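PDB 1TU7: glutathione S-transferase 2 from Onchocerca volvulus, which catalyses the conjugation of glutathione to electrophilic substrates as a homodimeric pi-class transferase and appears central to the parasite's detoxification system. Local coordinates for residues Met104-Tyr109 against Asn203-Gln208; Lys127-Leu132 against Pro173-Phe178; Gly138-Leu143 against His179-Asp184. All blocks are in the same frame, centred on the assembly; numbering follows the deposited sequence.

Contact 1: Met104-Tyr109 against Asn203-Gln208; sequences MIYMAY and NGNGKQ
The C-terminal tail of this pi-class transferase folds back on the end of helix 81-107, near the glutathione pocket, with Tyr106, Ile105 and Tyr109 meeting Asn203-Gln208. The side chain of Tyr106 lies about 6 Å from both bound glutathione and the side chain of Tyr7. Tyr106 OH accepts a nearly straight bond from Gly204 N (2.8 Å, 170°). A water at the ring edge joins the same OH to Asn203 ND2. Asn203-Gly206 is a type I beta turn. Within the tail, Asn205 OD1 accepts from Lys207 N and closes an Asx turn. Asn205 ND2 bonds to Ile105 O at 3.0 Å, above the carbonyl plane. This carbonyl also takes a water, which links it to Tyr109 N and Lys207 NZ. Lys207 NZ has a salt bridge to Glu110 as well. Ile105 CG2 packs on Asn203 OD1 and Asn205 OD1, both at 3.6 Å. The Tyr109 ring leaves the backbone with CG anti to N (chi1 -176°), and this turns one face to Lys207. Lys207 CB sits over the centre of the Tyr109 ring in a CH-pi contact, 3.9 Å from the centroid. At the ring edge, Tyr109 OH donates to Gln208 O at 2.6 Å.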
loop_
_atom_site.group_PDB
_atom_site.type_symbol
_atom_site.label_atom_id
_atom_site.label_comp_id
_atom_site.label_asym_id
_atom_site.label_seq_id
_atom_site.Cartn_x
_atom_site.Cartn_y
_atom_site.Cartn_z
ATOM N N MET A 104 4.172 15.159 -7.904
ATOM C CA MET A 104 4.896 16.386 -8.209
ATOM C C MET A 104 5.885 16.129 -9.343
ATOM O O MET A 104 5.893 16.840 -10.339
ATOM C CB MET A 104 5.554 16.956 -6.978
ATOM C CG MET A 104 6.350 18.207 -7.224
ATOM S SD MET A 104 8.036 17.920 -7.766
ATOM C CE MET A 104 8.648 17.054 -6.350
ATOM N N ILE A 105 6.687 15.073 -9.219
ATOM C CA ILE A 105 7.722 14.771 -10.192
ATOM C C ILE A 105 7.154 14.575 -11.594
ATOM O O ILE A 105 7.702 15.109 -12.571
ATOM C CB ILE A 105 8.496 13.488 -9.767
ATOM C CG1 ILE A 105 9.367 13.742 -8.546
ATOM C CG2 ILE A 105 9.340 12.952 -10.941
ATOM C CD1 ILE A 105 10.559 14.669 -8.759
ATOM N N TYR A 106 6.072 13.816 -11.701
ATOM C CA TYR A 106 5.599 13.357 -13.015
ATOM C C TYR A 106 4.554 14.298 -13.601
ATOM O O TYR A 106 4.398 14.327 -14.826
ATOM C CB TYR A 106 5.045 11.922 -12.979
ATOM C CG TYR A 106 6.121 10.865 -12.844
ATOM C CD1 TYR A 106 6.409 10.306 -11.618
ATOM C CD2 TYR A 106 6.841 10.397 -13.949
ATOM C CE1 TYR A 106 7.388 9.357 -11.462
ATOM C CE2 TYR A 106 7.830 9.424 -13.797
ATOM C CZ TYR A 106 8.103 8.914 -12.538
ATOM O OH TYR A 106 9.076 7.931 -12.369
ATOM N N MET A 107 3.854 15.059 -12.763
ATOM C CA MET A 107 2.713 15.860 -13.230
ATOM C C MET A 107 2.943 17.349 -13.175
ATOM O O MET A 107 2.261 18.085 -13.892
ATOM C CB MET A 107 1.435 15.592 -12.413
ATOM C CG MET A 107 1.010 14.138 -12.283
ATOM S SD MET A 107 0.733 13.355 -13.850
ATOM C CE MET A 107 -0.720 14.215 -14.415
ATOM N N ALA A 108 3.841 17.826 -12.317
ATOM C CA ALA A 108 3.922 19.263 -12.046
ATOM C C ALA A 108 5.285 19.717 -11.588
ATOM O O ALA A 108 5.426 20.608 -10.767
ATOM C CB ALA A 108 2.873 19.637 -11.021
ATOM N N TYR A 109 6.335 19.128 -12.139
ATOM C CA TYR A 109 7.672 19.415 -11.642
ATOM C C TYR A 109 8.082 20.860 -11.849
ATOM O O TYR A 109 8.716 21.465 -10.997
ATOM C CB TYR A 109 8.690 18.529 -12.355
ATOM C CG TYR A 109 10.087 18.684 -11.852
ATOM C CD1 TYR A 109 10.509 18.043 -10.695
ATOM C CD2 TYR A 109 11.020 19.465 -12.523
ATOM C CE1 TYR A 109 11.812 18.161 -10.230
ATOM C CE2 TYR A 109 12.312 19.604 -12.056
ATOM C CZ TYR A 109 12.714 18.946 -10.906
ATOM O OH TYR A 109 13.987 19.054 -10.421
ATOM N N ASN A 203 13.764 8.775 -11.007
ATOM C CA ASN A 203 12.454 8.637 -11.623
ATOM C C ASN A 203 12.576 8.389 -13.121
ATOM O O ASN A 203 13.625 8.578 -13.708
ATOM C CB ASN A 203 11.644 9.906 -11.350
ATOM C CG ASN A 203 11.618 10.245 -9.867
ATOM O OD1 ASN A 203 12.152 11.287 -9.406
ATOM N ND2 ASN A 203 11.069 9.332 -9.115
ATOM N N GLY A 204 11.484 7.927 -13.716
ATOM C CA GLY A 204 11.445 7.547 -15.127
ATOM C C GLY A 204 11.463 8.681 -16.119
ATOM O O GLY A 204 11.691 8.472 -17.319
ATOM N N ASN A 205 11.207 9.893 -15.647
ATOM C CA ASN A 205 11.253 11.059 -16.515
ATOM C C ASN A 205 12.538 11.873 -16.345
ATOM O O ASN A 205 12.682 12.938 -16.925
ATOM C CB ASN A 205 10.011 11.927 -16.281
ATOM C CG ASN A 205 9.999 12.577 -14.912
ATOM O OD1 ASN A 205 10.884 12.323 -14.083
ATOM N ND2 ASN A 205 9.014 13.450 -14.671
ATOM N N GLY A 206 13.471 11.372 -15.534
ATOM C CA GLY A 206 14.748 11.999 -15.333
ATOM C C GLY A 206 14.732 13.254 -14.477
ATOM O O GLY A 206 15.749 13.883 -14.315
ATOM N N LYS A 207 13.574 13.600 -13.916
ATOM C CA LYS A 207 13.476 14.742 -13.027
ATOM C C LYS A 207 13.643 14.253 -11.597
ATOM O O LYS A 207 13.193 13.165 -11.273
ATOM C CB LYS A 207 12.127 15.451 -13.201
ATOM C CG LYS A 207 11.785 15.796 -14.655
ATOM C CD LYS A 207 10.495 16.618 -14.788
ATOM C CE LYS A 207 10.061 16.700 -16.220
ATOM N NZ LYS A 207 8.837 17.576 -16.368
ATOM N N GLN A 208 14.290 15.058 -10.771
ATOM C CA GLN A 208 14.556 14.749 -9.350
ATOM C C GLN A 208 15.074 15.955 -8.559
ATOM O O GLN A 208 15.127 17.076 -9.148
ATOM C CB GLN A 208 15.573 13.622 -9.235
ATOM C CG GLN A 208 16.848 13.851 -10.027
ATOM C CD GLN A 208 17.698 12.598 -10.140
ATOM O OE1 GLN A 208 17.237 11.569 -10.670
ATOM N NE2 GLN A 208 18.920 12.678 -9.650
HETATM O O HOH W 1 6.751 16.880 -14.263
HETATM O O HOH W 2 9.603 7.150 -9.838
HETATM O O HOH W 3 6.755 13.574 -16.474
HETATM O O HOH W 4 15.468 17.491 -12.396
#

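Contact 2: Lys127-Leu132 against Pro173-Phe178; sequences KFEKLL and PLLKVF. Unlike the reference sequence in segment 173-178: Val177 (reference Ala).
Glu129 reaches from helix 109-132 to the first turn of helix 173-183, where its carboxylate accepts bonds from Leu174 N and Leu175 N. The two helices belong to the all-helical C-terminal domain of the GST fold. Their short segments cross at 81°, with axes 8.9 Å apart. The carboxylate grips two successive amides. Leu174 N donates to Glu129 OE1 at 2.8 Å, on the syn lone pair. Leu175 N donates to Glu129 OE2 at 2.9 Å, also on the syn side but 20° out of the carboxylate plane. The chain starts with CG anti to the backbone N and bends at chi2 (78°), which brings the group across to the helix end. The packing is tight here: Leu175 CG lies 3.2 Å from Glu129 OE2. On the buried side, Leu132 CD2 touches Leu175 CD2 at 4.0 Å and Phe178 CB at 4.1 Å. Phe128 CB meets the same Leu175 methyl. The Pro173 side is more open to solvent, and there the Pro173 ring atoms CD and CG approach Glu129 OE1. Two bonds fix the rotation of the carboxylate. The N-terminal end of helix 173-183 would probably stabilise its negative charge.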
loop_
_atom_site.group_PDB
_atom_site.type_symbol
_atom_site.label_atom_id
_atom_site.label_comp_id
_atom_site.label_asym_id
_atom_site.label_seq_id
_atom_site.Cartn_x
_atom_site.Cartn_y
_atom_site.Cartn_z
ATOM N N LYS A 127 5.974 14.523 10.544
ATOM C CA LYS A 127 5.220 13.373 11.009
ATOM C C LYS A 127 6.171 12.206 11.256
ATOM O O LYS A 127 6.030 11.465 12.219
ATOM C CB LYS A 127 4.156 12.976 9.974
ATOM C CG LYS A 127 3.034 13.970 9.886
ATOM C CD LYS A 127 2.187 13.799 8.612
ATOM C CE LYS A 127 1.059 14.825 8.578
ATOM N NZ LYS A 127 0.162 14.623 7.398
ATOM N N PHE A 128 7.126 12.021 10.356
ATOM C CA PHE A 128 8.137 10.963 10.518
ATOM C C PHE A 128 9.123 11.200 11.664
ATOM O O PHE A 128 9.511 10.259 12.339
ATOM C CB PHE A 128 8.910 10.724 9.234
ATOM C CG PHE A 128 8.076 10.220 8.132
ATOM C CD1 PHE A 128 7.753 11.003 7.072
ATOM C CD2 PHE A 128 7.561 8.926 8.204
ATOM C CE1 PHE A 128 6.962 10.506 6.058
ATOM C CE2 PHE A 128 6.786 8.436 7.204
ATOM C CZ PHE A 128 6.473 9.240 6.145
ATOM N N GLU A 129 9.556 12.449 11.830
ATOM C CA GLU A 129 10.467 12.797 12.893
ATOM C C GLU A 129 9.805 12.449 14.236
ATOM O O GLU A 129 10.465 11.911 15.134
ATOM C CB GLU A 129 10.800 14.285 12.794
ATOM C CG GLU A 129 11.714 14.832 13.881
ATOM C CD GLU A 129 13.174 14.517 13.683
ATOM O OE1 GLU A 129 13.973 14.826 14.594
ATOM O OE2 GLU A 129 13.567 13.995 12.633
ATOM N N LYS A 130 8.525 12.758 14.363
ATOM C CA LYS A 130 7.750 12.473 15.559
ATOM C C LYS A 130 7.567 10.960 15.774
ATOM O O LYS A 130 7.724 10.456 16.879
ATOM C CB LYS A 130 6.407 13.209 15.547
ATOM C CG LYS A 130 5.521 13.000 16.775
ATOM C CD LYS A 130 4.362 13.980 16.767
ATOM C CE LYS A 130 3.559 13.898 18.069
ATOM N NZ LYS A 130 2.406 14.841 18.116
ATOM N N LEU A 131 7.221 10.250 14.710
ATOM C CA LEU A 131 6.900 8.826 14.847
ATOM C C LEU A 131 8.157 8.030 15.107
ATOM O O LEU A 131 8.150 7.117 15.926
ATOM C CB LEU A 131 6.219 8.338 13.585
ATOM C CG LEU A 131 5.045 7.381 13.596
ATOM C CD1 LEU A 131 5.019 6.496 12.321
ATOM C CD2 LEU A 131 4.704 6.697 14.891
ATOM N N LEU A 132 9.256 8.389 14.448
ATOM C CA LEU A 132 10.496 7.650 14.617
ATOM C C LEU A 132 10.932 7.602 16.094
ATOM O O LEU A 132 11.486 6.593 16.536
ATOM C CB LEU A 132 11.574 8.243 13.726
ATOM C CG LEU A 132 12.944 7.590 13.771
ATOM C CD1 LEU A 132 12.875 6.149 13.277
ATOM C CD2 LEU A 132 13.891 8.382 12.918
ATOM N N PRO A 173 16.422 16.396 13.085
ATOM C CA PRO A 173 17.678 15.740 13.447
ATOM C C PRO A 173 17.615 14.218 13.553
ATOM O O PRO A 173 18.593 13.539 13.221
ATOM C CB PRO A 173 18.030 16.405 14.787
ATOM C CG PRO A 173 16.731 16.911 15.298
ATOM C CD PRO A 173 15.915 17.285 14.140
ATOM N N LEU A 174 16.507 13.671 14.027
ATOM C CA LEU A 174 16.394 12.207 14.078
ATOM C C LEU A 174 16.401 11.626 12.657
ATOM O O LEU A 174 17.075 10.646 12.390
ATOM C CB LEU A 174 15.152 11.746 14.815
ATOM C CG LEU A 174 15.026 12.176 16.287
ATOM C CD1 LEU A 174 13.704 11.724 16.876
ATOM C CD2 LEU A 174 16.161 11.635 17.095
ATOM N N LEU A 175 15.695 12.257 11.739
ATOM C CA LEU A 175 15.693 11.794 10.357
ATOM C C LEU A 175 17.031 11.950 9.692
ATOM O O LEU A 175 17.473 11.070 8.956
ATOM C CB LEU A 175 14.631 12.504 9.555
ATOM C CG LEU A 175 13.187 12.243 9.956
ATOM C CD1 LEU A 175 12.226 13.092 9.123
ATOM C CD2 LEU A 175 12.845 10.783 9.841
ATOM N N LYS A 176 17.684 13.089 9.917
ATOM C CA LYS A 176 18.980 13.362 9.307
ATOM C C LYS A 176 19.996 12.309 9.791
ATOM O O LYS A 176 20.728 11.755 8.967
ATOM C CB LYS A 176 19.447 14.781 9.648
ATOM C CG LYS A 176 20.760 15.168 8.940
ATOM C CD LYS A 176 21.248 16.542 9.371
ATOM C CE LYS A 176 22.585 16.885 8.770
ATOM N NZ LYS A 176 22.492 17.105 7.327
ATOM N N VAL A 177 20.001 12.025 11.095
ATOM C CA VAL A 177 20.939 11.051 11.658
ATOM C C VAL A 177 20.608 9.631 11.188
ATOM O O VAL A 177 21.503 8.839 10.882
ATOM C CB VAL A 177 20.944 11.153 13.198
ATOM C CG1 VAL A 177 21.756 10.063 13.839
ATOM C CG2 VAL A 177 21.504 12.503 13.558
ATOM N N PHE A 178 19.313 9.335 11.097
ATOM C CA PHE A 178 18.886 8.029 10.596
ATOM C C PHE A 178 19.352 7.809 9.143
ATOM O O PHE A 178 19.839 6.743 8.783
ATOM C CB PHE A 178 17.363 7.871 10.711
ATOM C CG PHE A 178 16.818 6.684 9.962
ATOM C CD1 PHE A 178 16.441 6.786 8.622
ATOM C CD2 PHE A 178 16.699 5.462 10.589
ATOM C CE1 PHE A 178 15.978 5.676 7.952
ATOM C CE2 PHE A 178 16.236 4.372 9.909
ATOM C CZ PHE A 178 15.863 4.470 8.585
#

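Contact 3: Gly138-Leu143 against His179-Asp184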
loop_
_atom_site.group_PDB
_atom_site.type_symbol
_atom_site.label_atom_id
_atom_site.label_comp_id
_atom_site.label_asym_id
_atom_site.label_seq_id
_atom_site.Cartn_x
_atom_site.Cartn_y
_atom_site.Cartn_z
ATOM N N GLY A 138 14.080 7.112 18.792
ATOM C CA GLY A 138 14.355 7.477 17.417
ATOM C C GLY A 138 15.813 7.661 17.057
ATOM O O GLY A 138 16.110 8.225 16.023
ATOM N N ARG A 139 16.713 7.137 17.872
ATOM C CA ARG A 139 18.138 7.396 17.746
ATOM C C ARG A 139 18.889 6.278 17.045
ATOM O O ARG A 139 20.102 6.362 16.852
ATOM C CB ARG A 139 18.737 7.611 19.141
ATOM C CG ARG A 139 18.137 8.833 19.810
ATOM C CD ARG A 139 19.128 9.756 20.473
ATOM N NE ARG A 139 18.553 11.081 20.721
ATOM C CZ ARG A 139 18.878 12.213 20.079
ATOM N NH1 ARG A 139 19.774 12.234 19.097
ATOM N NH2 ARG A 139 18.290 13.348 20.438
ATOM N N ASN A 140 18.166 5.240 16.641
ATOM C CA ASN A 140 18.774 4.136 15.920
ATOM C C ASN A 140 17.920 3.813 14.685
ATOM O O ASN A 140 17.871 4.610 13.757
ATOM C CB ASN A 140 19.011 2.956 16.889
ATOM C CG ASN A 140 20.067 1.955 16.397
ATOM O OD1 ASN A 140 20.490 1.038 17.154
ATOM N ND2 ASN A 140 20.525 2.129 15.199
ATOM N N LEU A 141 17.256 2.675 14.670
ATOM C CA LEU A 141 16.419 2.284 13.534
ATOM C C LEU A 141 14.943 2.344 13.907
ATOM O O LEU A 141 14.559 2.658 15.051
ATOM C CB LEU A 141 16.822 0.894 13.033
ATOM C CG LEU A 141 18.323 0.754 12.692
ATOM C CD1 LEU A 141 18.718 -0.710 12.446
ATOM C CD2 LEU A 141 18.664 1.652 11.517
ATOM N N ILE A 142 14.051 1.998 12.978
ATOM C CA ILE A 142 12.635 2.158 13.256
ATOM C C ILE A 142 12.186 1.330 14.458
ATOM O O ILE A 142 11.407 1.801 15.266
ATOM C CB ILE A 142 11.818 1.882 11.976
ATOM C CG1 ILE A 142 11.956 3.063 11.010
ATOM C CG2 ILE A 142 10.347 1.654 12.272
ATOM C CD1 ILE A 142 11.479 2.772 9.617
ATOM N N LEU A 143 12.708 0.118 14.608
ATOM C CA LEU A 143 12.332 -0.712 15.761
ATOM C C LEU A 143 13.272 -0.555 16.940
ATOM O O LEU A 143 13.082 -1.213 17.974
ATOM C CB LEU A 143 12.232 -2.191 15.374
ATOM C CG LEU A 143 10.998 -2.532 14.540
ATOM C CD1 LEU A 143 11.028 -4.037 14.153
ATOM C CD2 LEU A 143 9.711 -2.150 15.289
ATOM N N HIS A 179 19.140 8.807 8.298
ATOM C CA HIS A 179 19.541 8.702 6.911
ATOM C C HIS A 179 21.045 8.446 6.820
ATOM O O HIS A 179 21.476 7.590 6.049
ATOM C CB HIS A 179 19.118 9.955 6.121
ATOM C CG HIS A 179 19.831 10.106 4.826
ATOM N ND1 HIS A 179 19.366 9.593 3.638
ATOM C CD2 HIS A 179 21.033 10.663 4.554
ATOM C CE1 HIS A 179 20.248 9.845 2.687
ATOM N NE2 HIS A 179 21.261 10.505 3.218
ATOM N N GLN A 180 21.830 9.137 7.626
ATOM C CA GLN A 180 23.280 8.961 7.564
ATOM C C GLN A 180 23.649 7.606 8.141
ATOM O O GLN A 180 24.566 6.975 7.653
ATOM C CB GLN A 180 24.028 10.092 8.313
ATOM C CG GLN A 180 25.552 10.089 8.014
ATOM C CD GLN A 180 25.866 10.294 6.529
ATOM O OE1 GLN A 180 25.423 11.275 5.947
ATOM N NE2 GLN A 180 26.642 9.369 5.916
ATOM N N ARG A 181 22.940 7.167 9.175
ATOM C CA ARG A 181 23.225 5.869 9.788
ATOM C C ARG A 181 23.027 4.736 8.792
ATOM O O ARG A 181 23.838 3.813 8.700
ATOM C CB ARG A 181 22.331 5.679 11.005
ATOM C CG ARG A 181 22.536 4.369 11.720
ATOM C CD ARG A 181 21.670 4.198 12.947
ATOM N NE ARG A 181 21.804 5.304 13.889
ATOM C CZ ARG A 181 22.863 5.573 14.663
ATOM N NH1 ARG A 181 22.806 6.631 15.469
ATOM N NH2 ARG A 181 23.967 4.809 14.658
ATOM N N MET A 182 21.943 4.826 8.019
ATOM C CA MET A 182 21.678 3.827 6.995
ATOM C C MET A 182 22.735 3.831 5.904
ATOM O O MET A 182 23.231 2.775 5.475
ATOM C CB MET A 182 20.298 4.080 6.396
ATOM C CG MET A 182 19.192 3.693 7.378
ATOM S SD MET A 182 19.016 1.910 7.708
ATOM C CE MET A 182 18.500 1.331 6.086
ATOM N N LYS A 183 23.107 5.028 5.475
ATOM C CA LYS A 183 24.070 5.183 4.393
ATOM C C LYS A 183 25.436 4.674 4.841
ATOM O O LYS A 183 26.242 4.263 4.025
ATOM C CB LYS A 183 24.167 6.647 3.961
ATOM C CG LYS A 183 24.780 6.858 2.583
ATOM C CD LYS A 183 24.651 8.322 2.190
ATOM C CE LYS A 183 25.605 8.758 1.083
ATOM N NZ LYS A 183 25.306 10.178 0.732
ATOM N N ASP A 184 25.679 4.675 6.148
ATOM C CA ASP A 184 26.971 4.252 6.690
ATOM C C ASP A 184 27.050 2.748 6.882
ATOM O O ASP A 184 28.138 2.205 7.155
ATOM C CB ASP A 184 27.236 4.938 8.025
ATOM C CG ASP A 184 27.675 6.374 7.885
ATOM O OD1 ASP A 184 27.680 7.065 8.931
ATOM O OD2 ASP A 184 28.014 6.874 6.802
HETATM O O HOH W 5 19.545 6.839 13.612
#
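Arg139, Asn140 and Leu141 lie on a loop that packs against helix 173-183, in the helical C-terminal domain of the GST fold. The loop connects helix 109-132 to helix 149-164. Arg139 contributes its backbone: Arg139 O lies 3.0 Å from Arg181 NH1, set obliquely to the guanidinium group. The Arg139 side chain instead touches Leu174, earlier on the same helix. At Asn140 the side-chain amide comes across the Arg181 chain at about a right angle. Its plane and the guanidinium plane are 68° apart. A water bridges Asn140 O and Arg181 NE, lying in the guanidinium plane at its edge. Arg181 runs straight out from the helix through its first two torsions, then bends at chi3 (-54°), bringing the guanidinium up to the loop. Leu141 follows, and here the contact becomes apolar and buried. Leu141 packs on Phe178, Asp151 and Ile147, so it sits between helices 149-164 and 173-183. Met182 completes this packing and curls toward Leu141 through bends at chi2 and chi3. Leu141 CD2 rests 3.8 Å from Met182 SD.

How the contacts relate
Contacts 2 and 3 are neighbours, with centres 9 Å apart, and both use helix 173-183. They touch: Phe178 CD2 lies 3.5 Å from Asn140 O, and Leu132 CD1 lies 3.9 Å from Ile142 CG1. Along the chain their segments alternate. Contact 1 stands apart, 25 Å from contact 2 and 27 Å from contact 3 between centres. Both are nested in the long loop it closes. Contact 1 is the one near the pocket, with the Tyr106 side chain about 6 Å from glutathione, against about 10 Å for that of Phe128 in contact 2. Contacts 2 and 3 lie away from annotated sites. In contact 2, Lys127 NZ is hydrogen-bonded to Phe47 O of the second subunit.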